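Side-chain contacts in adenosine kinase, putative (Trypanosoma brucei, PDB 3OTX), which probably phosphorylates adenosine to AMP with ATP as donor, in a magnesium-dependent step of purine salvage: residues A[220-225]-A[302-307]; A[241-246]-A[280-285]; A[272-277]-A[319-324]. The protein carries 1 engineered substitution. All coordinates share one frame; numbering follows the deposited sequence. Where two conformers were deposited one is given.

Contact 1: residues A[220-225]-A[302-307]; sequences IIVANR and AFMGGF. With AP5 (bis(adenosine)-5'-pentaphosphate), chain C.
Both methyls of Val222 press on the thioether sulfur of Met304, and this is the tight part of the contact. Val222 CG2 lies 3.8 Å from Met304 SD, and Val222 CG1 is almost as close at 3.9 Å. Met304 starts with CG anti to its backbone N (chi1 -173°) and then bends at the next two torsions, which carries sulfur and CE up to the strand. Two rings join more loosely. Val222 CG1 reaches the edge of Phe303 at CE2 (4.2 Å), and Ile220 CD1 meets the edge of Phe307, again at CE2 (4.3 Å). Strand 220-224 thus packs through Ile220 and Val222 on helix 300-311, deep inside the alpha/beta/alpha fold of the PfkB (ribokinase-like) kinases; Met195 of the adjoining strand also touches Ile220, Met304 and Phe307.

Toward the C-terminal end of the strand the packing gives way to the ligand pocket, where Asn224 is partly exposed. Asn224 ND2 donates to AP5 O1B at 2.8 Å in a nearly straight bond (165°). Its other amide atom, OD1, accepts from Glu227 N as the N-cap of the following helix. Held at both ends, the amide has a fixed sense: oxygen to the helix end, N-H to phosphate. One strand therefore packs through apolar side chains at Ile220 and Val222 and offers an amide N-H to the phosphate at its C-terminal end.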
loop_
_atom_site.group_PDB
_atom_site.type_symbol
_atom_site.label_atom_id
_atom_site.label_comp_id
_atom_site.label_asym_id
_atom_site.label_seq_id
_atom_site.Cartn_x
_atom_site.Cartn_y
_atom_site.Cartn_z
ATOM N N ILE A 220 -11.796 -3.456 6.310
ATOM C CA ILE A 220 -11.644 -2.087 5.857
ATOM C C ILE A 220 -11.036 -2.132 4.450
ATOM O O ILE A 220 -10.017 -2.769 4.225
ATOM C CB ILE A 220 -10.754 -1.272 6.814
ATOM C CG1 ILE A 220 -11.309 -1.341 8.251
ATOM C CG2 ILE A 220 -10.614 0.160 6.310
ATOM C CD1 ILE A 220 -10.887 -0.184 9.135
ATOM N N ILE A 221 -11.710 -1.467 3.522
ATOM C CA ILE A 221 -11.237 -1.332 2.172
ATOM C C ILE A 221 -10.839 0.123 1.981
ATOM O O ILE A 221 -11.644 1.023 2.216
ATOM C CB ILE A 221 -12.329 -1.649 1.156
ATOM C CG1 ILE A 221 -12.854 -3.096 1.340
ATOM C CG2 ILE A 221 -11.800 -1.374 -0.272
ATOM C CD1 ILE A 221 -14.146 -3.386 0.606
ATOM N N VAL A 222 -9.593 0.343 1.555
ATOM C CA VAL A 222 -9.071 1.703 1.359
ATOM C C VAL A 222 -8.685 1.825 -0.123
ATOM O O VAL A 222 -8.135 0.885 -0.713
ATOM C CB VAL A 222 -7.845 1.948 2.264
ATOM C CG1 VAL A 222 -7.258 3.356 2.043
ATOM C CG2 VAL A 222 -8.244 1.814 3.723
ATOM N N ALA A 223 -9.023 2.958 -0.749
ATOM C CA ALA A 223 -8.625 3.208 -2.137
ATOM C C ALA A 223 -8.626 4.692 -2.422
ATOM O O ALA A 223 -9.000 5.478 -1.585
ATOM C CB ALA A 223 -9.563 2.522 -3.094
ATOM N N ASN A 224 -8.182 5.064 -3.609
ATOM C CA ASN A 224 -8.361 6.430 -4.068
ATOM C C ASN A 224 -9.572 6.565 -4.993
ATOM O O ASN A 224 -10.269 5.589 -5.272
ATOM C CB ASN A 224 -7.076 6.940 -4.739
ATOM C CG ASN A 224 -6.746 6.192 -6.002
ATOM O OD1 ASN A 224 -7.542 5.389 -6.494
ATOM N ND2 ASN A 224 -5.567 6.446 -6.542
ATOM N N ARG A 225 -9.775 7.775 -5.513
ATOM C CA ARG A 225 -10.954 8.082 -6.334
ATOM C C ARG A 225 -10.991 7.190 -7.591
ATOM O O ARG A 225 -12.036 6.632 -7.970
ATOM C CB ARG A 225 -10.894 9.557 -6.749
ATOM C CG ARG A 225 -12.193 10.058 -7.356
ATOM C CD ARG A 225 -11.975 11.309 -8.206
ATOM N NE ARG A 225 -11.863 12.572 -7.453
ATOM C CZ ARG A 225 -10.724 13.118 -7.032
ATOM N NH1 ARG A 225 -9.565 12.490 -7.235
ATOM N NH2 ARG A 225 -10.742 14.306 -6.400
ATOM N N ALA A 302 1.405 6.866 2.145
ATOM C CA ALA A 302 1.588 7.735 3.316
ATOM C C ALA A 302 0.263 7.942 4.046
ATOM O O ALA A 302 0.225 7.891 5.287
ATOM C CB ALA A 302 2.217 9.058 2.919
ATOM N N PHE A 303 -0.821 8.132 3.284
ATOM C CA PHE A 303 -2.152 8.205 3.919
ATOM C C PHE A 303 -2.409 6.932 4.741
ATOM O O PHE A 303 -2.817 7.010 5.915
ATOM C CB PHE A 303 -3.280 8.380 2.879
ATOM C CG PHE A 303 -4.658 8.286 3.494
ATOM C CD1 PHE A 303 -5.214 9.394 4.120
ATOM C CD2 PHE A 303 -5.340 7.085 3.486
ATOM C CE1 PHE A 303 -6.454 9.320 4.720
ATOM C CE2 PHE A 303 -6.591 6.985 4.099
ATOM C CZ PHE A 303 -7.144 8.115 4.729
ATOM N N MET A 304 -2.185 5.768 4.128
ATOM C CA MET A 304 -2.467 4.500 4.780
ATOM C C MET A 304 -1.595 4.313 6.032
ATOM O O MET A 304 -2.086 3.810 7.060
ATOM C CB MET A 304 -2.311 3.340 3.802
ATOM C CG MET A 304 -2.730 2.007 4.340
ATOM S SD MET A 304 -4.538 1.922 4.377
ATOM C CE MET A 304 -4.744 1.050 5.896
ATOM N N GLY A 305 -0.325 4.713 5.961
ATOM C CA GLY A 305 0.517 4.660 7.165
ATOM C C GLY A 305 -0.024 5.456 8.342
ATOM O O GLY A 305 -0.029 4.960 9.482
ATOM N N GLY A 306 -0.505 6.682 8.082
ATOM C CA GLY A 306 -1.000 7.531 9.161
ATOM C C GLY A 306 -2.297 6.934 9.683
ATOM O O GLY A 306 -2.529 6.885 10.918
ATOM N N PHE A 307 -3.160 6.512 8.765
ATOM C CA PHE A 307 -4.418 5.848 9.136
ATOM C C PHE A 307 -4.167 4.683 10.102
ATOM O O PHE A 307 -4.809 4.607 11.169
ATOM C CB PHE A 307 -5.147 5.385 7.865
ATOM C CG PHE A 307 -6.553 4.828 8.117
ATOM C CD1 PHE A 307 -7.664 5.620 7.932
ATOM C CD2 PHE A 307 -6.721 3.493 8.555
ATOM C CE1 PHE A 307 -8.968 5.084 8.199
ATOM C CE2 PHE A 307 -8.009 2.949 8.796
ATOM C CZ PHE A 307 -9.132 3.766 8.621
HETATM P PA AP5 C . -4.587 10.767 -3.085
HETATM O O1A AP5 C . -4.122 11.585 -4.286
HETATM O O2A AP5 C . -6.073 10.472 -3.076
HETATM O O3A AP5 C . -3.842 9.346 -2.953
HETATM P PB AP5 C . -3.414 8.361 -4.158
HETATM O O1B AP5 C . -4.156 8.644 -5.427
HETATM O O2B AP5 C . -3.481 6.977 -3.613
HETATM O O3B AP5 C . -1.898 8.824 -4.312
HETATM P PG AP5 C . -0.826 8.680 -5.480
HETATM O O1G AP5 C . 0.158 9.796 -5.301
HETATM O O2G AP5 C . -1.394 8.769 -6.879
HETATM O O3G AP5 C . -0.173 7.332 -5.074
HETATM P PD AP5 C . 1.016 6.489 -5.774
HETATM O O1D AP5 C . 1.573 7.133 -7.031
HETATM O O2D AP5 C . 0.497 5.081 -5.857
HETATM O O3D AP5 C . 2.171 6.633 -4.663
HETATM P PE AP5 C . 2.370 5.686 -3.372
HETATM O O1E AP5 C . 1.030 5.350 -2.781
HETATM O O2E AP5 C . 3.416 6.314 -2.454
HETATM O O5F AP5 C . -4.079 11.524 -1.765
HETATM C C5F AP5 C . -4.208 10.917 -0.480
HETATM C C4F AP5 C . -4.202 11.998 0.573
HETATM O O4F AP5 C . -3.035 12.819 0.426
HETATM C C3F AP5 C . -5.346 13.003 0.462
HETATM O O3F AP5 C . -6.470 12.523 1.160
HETATM C C2F AP5 C . -4.753 14.266 1.016
HETATM O O2F AP5 C . -4.792 14.235 2.421
HETATM C C1F AP5 C . -3.284 14.160 0.593
HETATM N N9A AP5 C . -2.989 14.831 -0.706
HETATM C C8A AP5 C . -2.697 14.208 -1.923
HETATM N N7A AP5 C . -2.469 15.186 -2.842
HETATM C C5A AP5 C . -2.593 16.391 -2.237
HETATM C C6A AP5 C . -2.432 17.691 -2.664
HETATM N N6A AP5 C . -1.986 17.981 -3.889
HETATM N N1A AP5 C . -2.620 18.713 -1.765
HETATM C C2A AP5 C . -2.942 18.474 -0.439
HETATM N N3A AP5 C . -3.088 17.168 -0.021
HETATM C C4A AP5 C . -2.896 16.154 -0.887
HETATM O O5J AP5 C . 2.967 4.312 -4.002
HETATM C C5J AP5 C . 4.210 4.333 -4.682
HETATM C C4J AP5 C . 4.827 2.973 -4.404
HETATM O O4J AP5 C . 4.135 1.944 -5.128
HETATM C C3J AP5 C . 6.270 2.837 -4.902
HETATM O O3J AP5 C . 7.129 2.908 -3.764
HETATM C C2J AP5 C . 6.312 1.476 -5.615
HETATM O O2J AP5 C . 7.418 0.667 -5.235
HETATM C C1J AP5 C . 5.013 0.849 -5.171
HETATM N N9B AP5 C . 4.518 -0.192 -6.084
HETATM C C8B AP5 C . 4.235 -0.009 -7.411
HETATM N N7B AP5 C . 3.851 -1.216 -7.902
HETATM C C5B AP5 C . 3.888 -2.142 -6.894
HETATM C C6B AP5 C . 3.587 -3.509 -6.842
HETATM N N6B AP5 C . 3.247 -4.241 -7.915
HETATM N N1B AP5 C . 3.783 -4.120 -5.634
HETATM C C2B AP5 C . 4.141 -3.464 -4.478
HETATM N N3B AP5 C . 4.481 -2.129 -4.541
HETATM C C4B AP5 C . 4.312 -1.487 -5.736
#

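Contact 2: residues A[241-246]-A[280-285]; sequences CVEEIA and VETVPV. With AP5 (bis(adenosine)-5'-pentaphosphate), chain C.
Glu243, which lies against Val280 and Thr282, projects from a first helical turn whose shortest polar bonds are Ile245 N to Cys241 O and Ala246 N to Val242 O, both 2.9 Å. The contact sets the start of helix 242-251 against strand 279-283, an outermost strand of the large sheet in this ribokinase-like fold. It lies at the surface and is van der Waals packing: the glutamate's methylenes lie on a valine methyl and its carboxylate oxygen meets a threonine methyl.

Glu243 CG is anti to the carbonyl carbon (chi1 -75°), and beyond it the chain is extended and slants across the strand. Its methylenes cover one branch of valine, with Glu243 CG 4.0 Å from Val280 CG1. Farther out, the glutamate side chain crosses that of Thr282 at about a right angle and meets its methyl rather than its hydroxyl: Glu243 OE2 is 3.5 Å from Thr282 CG2. The other valine branch, Val280 CG2, approaches the glutamate's backbone oxygen at 4.1 Å.

On its buried side the helix packs through Val242 and Ala246 on Val273 and Phe265 of the inner strands. On the outward side Glu244 forms salt bridges with Arg247 and Arg248. Glu281, directed away from the helix, pairs with Arg318 of helix 317-332, so alternate residues of the strand serve the two faces of the sheet. After the strand the chain runs on to the nucleotide, where Val285 borders a ribose of the bound inhibitor: Val285 CG1 lies 3.6 Å from AP5 O2F.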
loop_
_atom_site.group_PDB
_atom_site.type_symbol
_atom_site.label_atom_id
_atom_site.label_comp_id
_atom_site.label_asym_id
_atom_site.label_seq_id
_atom_site.Cartn_x
_atom_site.Cartn_y
_atom_site.Cartn_z
ATOM N N CYS A 241 -20.140 8.211 -8.626
ATOM C CA CYS A 241 -20.244 8.963 -7.395
ATOM C C CYS A 241 -19.519 8.229 -6.270
ATOM O O CYS A 241 -19.969 7.173 -5.839
ATOM C CB CYS A 241 -21.727 9.144 -7.064
ATOM S SG CYS A 241 -22.039 10.022 -5.561
ATOM N N VAL A 242 -18.406 8.794 -5.805
ATOM C CA VAL A 242 -17.567 8.122 -4.827
ATOM C C VAL A 242 -18.301 7.813 -3.529
ATOM O O VAL A 242 -18.100 6.739 -2.937
ATOM C CB VAL A 242 -16.269 8.934 -4.574
ATOM C CG1 VAL A 242 -15.389 8.266 -3.533
ATOM C CG2 VAL A 242 -15.515 9.121 -5.905
ATOM N N GLU A 243 -19.160 8.731 -3.087
ATOM C CA GLU A 243 -19.966 8.477 -1.898
ATOM C C GLU A 243 -20.859 7.252 -2.123
ATOM O O GLU A 243 -20.938 6.392 -1.258
ATOM C CB GLU A 243 -20.800 9.697 -1.505
ATOM C CG GLU A 243 -19.936 10.768 -0.845
ATOM C CD GLU A 243 -20.761 11.913 -0.275
ATOM O OE1 GLU A 243 -21.896 11.679 0.196
ATOM O OE2 GLU A 243 -20.260 13.052 -0.303
ATOM N N GLU A 244 -21.494 7.170 -3.282
ATOM C CA GLU A 244 -22.404 6.043 -3.581
ATOM C C GLU A 244 -21.620 4.735 -3.706
ATOM O O GLU A 244 -22.038 3.702 -3.199
ATOM C CB GLU A 244 -23.241 6.331 -4.846
ATOM C CG GLU A 244 -24.192 5.211 -5.268
ATOM C CD GLU A 244 -25.245 4.888 -4.210
ATOM O OE1 GLU A 244 -25.474 5.710 -3.295
ATOM O OE2 GLU A 244 -25.816 3.785 -4.294
ATOM N N ILE A 245 -20.456 4.787 -4.351
ATOM C CA ILE A 245 -19.598 3.598 -4.449
ATOM C C ILE A 245 -19.222 3.094 -3.061
ATOM O O ILE A 245 -19.284 1.885 -2.792
ATOM C CB ILE A 245 -18.356 3.868 -5.341
ATOM C CG1 ILE A 245 -18.816 4.271 -6.748
ATOM C CG2 ILE A 245 -17.450 2.631 -5.432
ATOM C CD1 ILE A 245 -17.711 4.893 -7.626
ATOM N N ALA A 246 -18.838 4.007 -2.173
ATOM C CA ALA A 246 -18.523 3.650 -0.788
ATOM C C ALA A 246 -19.724 3.019 -0.050
ATOM O O ALA A 246 -19.564 1.976 0.598
ATOM C CB ALA A 246 -17.947 4.853 -0.013
ATOM N N VAL A 280 -22.490 7.574 5.454
ATOM C CA VAL A 280 -21.336 8.063 4.729
ATOM C C VAL A 280 -21.041 9.482 5.187
ATOM O O VAL A 280 -21.956 10.307 5.264
ATOM C CB VAL A 280 -21.605 8.067 3.214
ATOM C CG1 VAL A 280 -20.385 8.574 2.464
ATOM C CG2 VAL A 280 -21.973 6.667 2.734
ATOM N N GLU A 281 -19.769 9.754 5.489
ATOM C CA GLU A 281 -19.319 11.093 5.852
ATOM C C GLU A 281 -18.153 11.481 4.952
ATOM O O GLU A 281 -17.550 10.643 4.270
ATOM C CB GLU A 281 -18.774 11.130 7.274
ATOM C CG GLU A 281 -19.588 10.465 8.348
ATOM C CD GLU A 281 -18.720 10.115 9.541
ATOM O OE1 GLU A 281 -17.942 10.991 9.990
ATOM O OE2 GLU A 281 -18.805 8.965 10.021
ATOM N N THR A 282 -17.831 12.766 4.961
ATOM C CA THR A 282 -16.632 13.231 4.289
ATOM C C THR A 282 -15.727 13.890 5.319
ATOM O O THR A 282 -16.190 14.562 6.247
ATOM C CB THR A 282 -16.948 14.199 3.125
ATOM O OG1 THR A 282 -17.804 15.237 3.581
ATOM C CG2 THR A 282 -17.651 13.465 1.975
ATOM N N VAL A 283 -14.428 13.660 5.151
ATOM C CA VAL A 283 -13.422 14.234 6.017
ATOM C C VAL A 283 -12.566 15.214 5.204
ATOM O O VAL A 283 -11.809 14.788 4.320
ATOM C CB VAL A 283 -12.509 13.128 6.576
ATOM C CG1 VAL A 283 -11.517 13.689 7.572
ATOM C CG2 VAL A 283 -13.337 12.002 7.205
ATOM N N PRO A 284 -12.653 16.518 5.510
ATOM C CA PRO A 284 -11.930 17.515 4.698
ATOM C C PRO A 284 -10.432 17.350 4.763
ATOM O O PRO A 284 -9.870 16.941 5.788
ATOM C CB PRO A 284 -12.329 18.850 5.308
ATOM C CG PRO A 284 -13.584 18.591 6.056
ATOM C CD PRO A 284 -13.613 17.154 6.437
ATOM N N VAL A 285 -9.793 17.654 3.650
ATOM C CA VAL A 285 -8.337 17.638 3.591
ATOM C C VAL A 285 -7.875 19.078 3.861
ATOM O O VAL A 285 -8.338 20.024 3.192
ATOM C CB VAL A 285 -7.867 17.169 2.197
ATOM C CG1 VAL A 285 -6.379 17.463 1.998
ATOM C CG2 VAL A 285 -8.154 15.705 2.011
HETATM P PA AP5 C . -4.587 10.767 -3.085
HETATM O O1A AP5 C . -4.122 11.585 -4.286
HETATM O O2A AP5 C . -6.073 10.472 -3.076
HETATM O O3A AP5 C . -3.842 9.346 -2.953
HETATM P PB AP5 C . -3.414 8.361 -4.158
HETATM O O1B AP5 C . -4.156 8.644 -5.427
HETATM O O2B AP5 C . -3.481 6.977 -3.613
HETATM O O3B AP5 C . -1.898 8.824 -4.312
HETATM P PG AP5 C . -0.826 8.680 -5.480
HETATM O O1G AP5 C . 0.158 9.796 -5.301
HETATM O O2G AP5 C . -1.394 8.769 -6.879
HETATM O O3G AP5 C . -0.173 7.332 -5.074
HETATM P PD AP5 C . 1.016 6.489 -5.774
HETATM O O1D AP5 C . 1.573 7.133 -7.031
HETATM O O2D AP5 C . 0.497 5.081 -5.857
HETATM O O3D AP5 C . 2.171 6.633 -4.663
HETATM P PE AP5 C . 2.370 5.686 -3.372
HETATM O O1E AP5 C . 1.030 5.350 -2.781
HETATM O O2E AP5 C . 3.416 6.314 -2.454
HETATM O O5F AP5 C . -4.079 11.524 -1.765
HETATM C C5F AP5 C . -4.208 10.917 -0.480
HETATM C C4F AP5 C . -4.202 11.998 0.573
HETATM O O4F AP5 C . -3.035 12.819 0.426
HETATM C C3F AP5 C . -5.346 13.003 0.462
HETATM O O3F AP5 C . -6.470 12.523 1.160
HETATM C C2F AP5 C . -4.753 14.266 1.016
HETATM O O2F AP5 C . -4.792 14.235 2.421
HETATM C C1F AP5 C . -3.284 14.160 0.593
HETATM N N9A AP5 C . -2.989 14.831 -0.706
HETATM C C8A AP5 C . -2.697 14.208 -1.923
HETATM N N7A AP5 C . -2.469 15.186 -2.842
HETATM C C5A AP5 C . -2.593 16.391 -2.237
HETATM C C6A AP5 C . -2.432 17.691 -2.664
HETATM N N6A AP5 C . -1.986 17.981 -3.889
HETATM N N1A AP5 C . -2.620 18.713 -1.765
HETATM C C2A AP5 C . -2.942 18.474 -0.439
HETATM N N3A AP5 C . -3.088 17.168 -0.021
HETATM C C4A AP5 C . -2.896 16.154 -0.887
HETATM O O5J AP5 C . 2.967 4.312 -4.002
HETATM C C5J AP5 C . 4.210 4.333 -4.682
HETATM C C4J AP5 C . 4.827 2.973 -4.404
HETATM O O4J AP5 C . 4.135 1.944 -5.128
HETATM C C3J AP5 C . 6.270 2.837 -4.902
HETATM O O3J AP5 C . 7.129 2.908 -3.764
HETATM C C2J AP5 C . 6.312 1.476 -5.615
HETATM O O2J AP5 C . 7.418 0.667 -5.235
HETATM C C1J AP5 C . 5.013 0.849 -5.171
HETATM N N9B AP5 C . 4.518 -0.192 -6.084
HETATM C C8B AP5 C . 4.235 -0.009 -7.411
HETATM N N7B AP5 C . 3.851 -1.216 -7.902
HETATM C C5B AP5 C . 3.888 -2.142 -6.894
HETATM C C6B AP5 C . 3.587 -3.509 -6.842
HETATM N N6B AP5 C . 3.247 -4.241 -7.915
HETATM N N1B AP5 C . 3.783 -4.120 -5.634
HETATM C C2B AP5 C . 4.141 -3.464 -4.478
HETATM N N3B AP5 C . 4.481 -2.129 -4.541
HETATM C C4B AP5 C . 4.312 -1.487 -5.736
#

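Contact 3: residues A[272-277]-A[319-324]; sequences TVLATK and RCCETG
Apolar contact comes first: the thiol sulfur of Cys321 is set against two strand side chains, Thr272 and Leu274. The threonine presents its methyl, CG2, to Cys321 SG at 4.1 Å, and the leucine brings CD1 to the same sulfur at 4.2 Å. Cys321 SG stands anti to the carbonyl carbon (chi1 -65°), a setting that directs it from the helix to these alternate strand residues. Both distances are ordinary van der Waals ones, and all three residues are buried.

Among the hydrogen bonds, the hydroxyl of Thr272 is paired with His325 NE2, one turn farther along the helix, so this residue ties strand to helix through a polar branch as well as an apolar one. In the ribokinase-like fold this is helix 317-332 packing on strand 270-276, which runs antiparallel to both of its neighbours in the central sheet. Val273, between the two touching strand residues, points away from helix 317-332. Thr272 also touches the bound AP5, so the inner end of the contact borders the nucleotide pocket.

Within the helix, Arg319 O takes two donors from opposite faces of its plane, Thr323 N at 2.9 Å and Thr323 OG1 at 2.8 Å. The charged interaction is a salt bridge one turn apart, Arg319 NH1 to Glu322 OE2 at 3.1 Å. The oxygen lies in the guanidinium plane, but the arginine approaches from above the carboxylate plane. Arg319 NE and NH2 bond to the backbone oxygens of Pro347 and Ser346, holding the C-terminal tail on the helix.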
loop_
_atom_site.group_PDB
_atom_site.type_symbol
_atom_site.label_atom_id
_atom_site.label_comp_id
_atom_site.label_asym_id
_atom_site.label_seq_id
_atom_site.Cartn_x
_atom_site.Cartn_y
_atom_site.Cartn_z
ATOM N N THR A 272 -11.977 13.197 1.887
ATOM C CA THR A 272 -11.919 11.771 1.968
ATOM C C THR A 272 -13.311 11.243 2.328
ATOM O O THR A 272 -13.982 11.776 3.218
ATOM C CB THR A 272 -10.891 11.318 3.015
ATOM O OG1 THR A 272 -9.575 11.574 2.505
ATOM C CG2 THR A 272 -11.005 9.815 3.300
ATOM N N VAL A 273 -13.724 10.214 1.609
ATOM C CA VAL A 273 -15.062 9.607 1.798
ATOM C C VAL A 273 -14.917 8.443 2.795
ATOM O O VAL A 273 -14.042 7.606 2.646
ATOM C CB VAL A 273 -15.655 9.136 0.454
ATOM C CG1 VAL A 273 -16.969 8.338 0.642
ATOM C CG2 VAL A 273 -15.926 10.310 -0.450
ATOM N N LEU A 274 -15.713 8.472 3.843
ATOM C CA LEU A 274 -15.635 7.499 4.924
ATOM C C LEU A 274 -17.022 6.889 5.093
ATOM O O LEU A 274 -17.965 7.597 5.418
ATOM C CB LEU A 274 -15.210 8.186 6.231
ATOM C CG LEU A 274 -15.180 7.387 7.540
ATOM C CD1 LEU A 274 -14.212 6.189 7.479
ATOM C CD2 LEU A 274 -14.822 8.255 8.761
ATOM N N ALA A 275 -17.160 5.585 4.845
ATOM C CA ALA A 275 -18.499 4.947 4.940
ATOM C C ALA A 275 -18.477 3.739 5.835
ATOM O O ALA A 275 -17.521 2.957 5.817
ATOM C CB ALA A 275 -19.022 4.555 3.578
ATOM N N THR A 276 -19.563 3.580 6.598
ATOM C CA THR A 276 -19.775 2.393 7.416
ATOM C C THR A 276 -21.269 2.058 7.332
ATOM O O THR A 276 -22.032 2.760 6.653
ATOM C CB THR A 276 -19.403 2.633 8.890
ATOM O OG1 THR A 276 -20.392 3.485 9.471
ATOM C CG2 THR A 276 -17.996 3.245 9.085
ATOM N N LYS A 277 -21.702 0.998 8.020
ATOM C CA LYS A 277 -23.129 0.674 8.052
ATOM C C LYS A 277 -23.937 1.862 8.564
ATOM O O LYS A 277 -25.145 1.944 8.316
ATOM C CB LYS A 277 -23.384 -0.568 8.929
ATOM C CG LYS A 277 -23.139 -0.329 10.405
ATOM C CD LYS A 277 -23.256 -1.600 11.218
ATOM C CE LYS A 277 -23.101 -1.276 12.686
ATOM N NZ LYS A 277 -23.009 -2.521 13.488
ATOM N N ARG A 319 -10.756 10.367 12.896
ATOM C CA ARG A 319 -9.409 10.720 13.354
ATOM C C ARG A 319 -8.311 9.941 12.618
ATOM O O ARG A 319 -7.231 10.478 12.411
ATOM C CB ARG A 319 -9.271 10.522 14.879
ATOM C CG ARG A 319 -7.934 10.994 15.487
ATOM C CD ARG A 319 -7.674 12.448 15.114
ATOM N NE ARG A 319 -6.424 12.982 15.637
ATOM C CZ ARG A 319 -5.933 14.192 15.344
ATOM N NH1 ARG A 319 -6.590 15.005 14.529
ATOM N NH2 ARG A 319 -4.783 14.599 15.874
ATOM N N CYS A 320 -8.592 8.692 12.276
ATOM C CA CYS A 320 -7.661 7.863 11.507
ATOM C C CYS A 320 -7.453 8.531 10.144
ATOM O O CYS A 320 -6.321 8.664 9.654
ATOM C CB CYS A 320 -8.211 6.437 11.360
ATOM S SG CYS A 320 -8.181 5.518 12.932
ATOM N N CYS A 321 -8.553 8.998 9.557
ATOM C CA CYS A 321 -8.486 9.767 8.294
ATOM C C CYS A 321 -7.702 11.080 8.421
ATOM O O CYS A 321 -6.846 11.390 7.584
ATOM C CB CYS A 321 -9.894 10.021 7.711
ATOM S SG CYS A 321 -10.765 8.553 7.181
ATOM N N GLU A 322 -7.996 11.872 9.461
ATOM C CA GLU A 322 -7.237 13.095 9.765
ATOM C C GLU A 322 -5.742 12.798 9.879
ATOM O O GLU A 322 -4.918 13.557 9.375
ATOM C CB GLU A 322 -7.784 13.794 11.029
ATOM C CG GLU A 322 -9.201 14.326 10.819
ATOM C CD GLU A 322 -9.911 14.688 12.107
ATOM O OE1 GLU A 322 -11.006 15.270 11.983
ATOM O OE2 GLU A 322 -9.376 14.423 13.217
ATOM N N THR A 323 -5.400 11.690 10.537
ATOM C CA THR A 323 -3.985 11.331 10.713
ATOM C C THR A 323 -3.345 10.955 9.360
ATOM O O THR A 323 -2.207 11.371 9.065
ATOM C CB THR A 323 -3.833 10.191 11.732
ATOM O OG1 THR A 323 -4.486 10.567 12.948
ATOM C CG2 THR A 323 -2.349 9.928 12.020
ATOM N N GLY A 324 -4.089 10.221 8.544
ATOM C CA GLY A 324 -3.629 9.868 7.204
ATOM C C GLY A 324 -3.430 11.125 6.366
ATOM O O GLY A 324 -2.503 11.179 5.559
#

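All three contacts belong to the same large sheet and its flanking helices. Along the chain the first segments come in the order 1, 2, 3, but contact 2 closes before contacts 1 and 3, so it is nested within contact 1, whereas contact 3 interlocks with both. Centres of contacts 1 and 2 are about 13 Å apart; that of contact 3 is about 9 Å from each. Strands 270-276 and 279-283 are neighbours, joined by backbone bonds, and helices 300-311 and 317-332 pack side by side on one face, opposite helix 242-251. One residue from each contact's segments lines the ADP side of the AP5 pocket, so this region forms part of that wall.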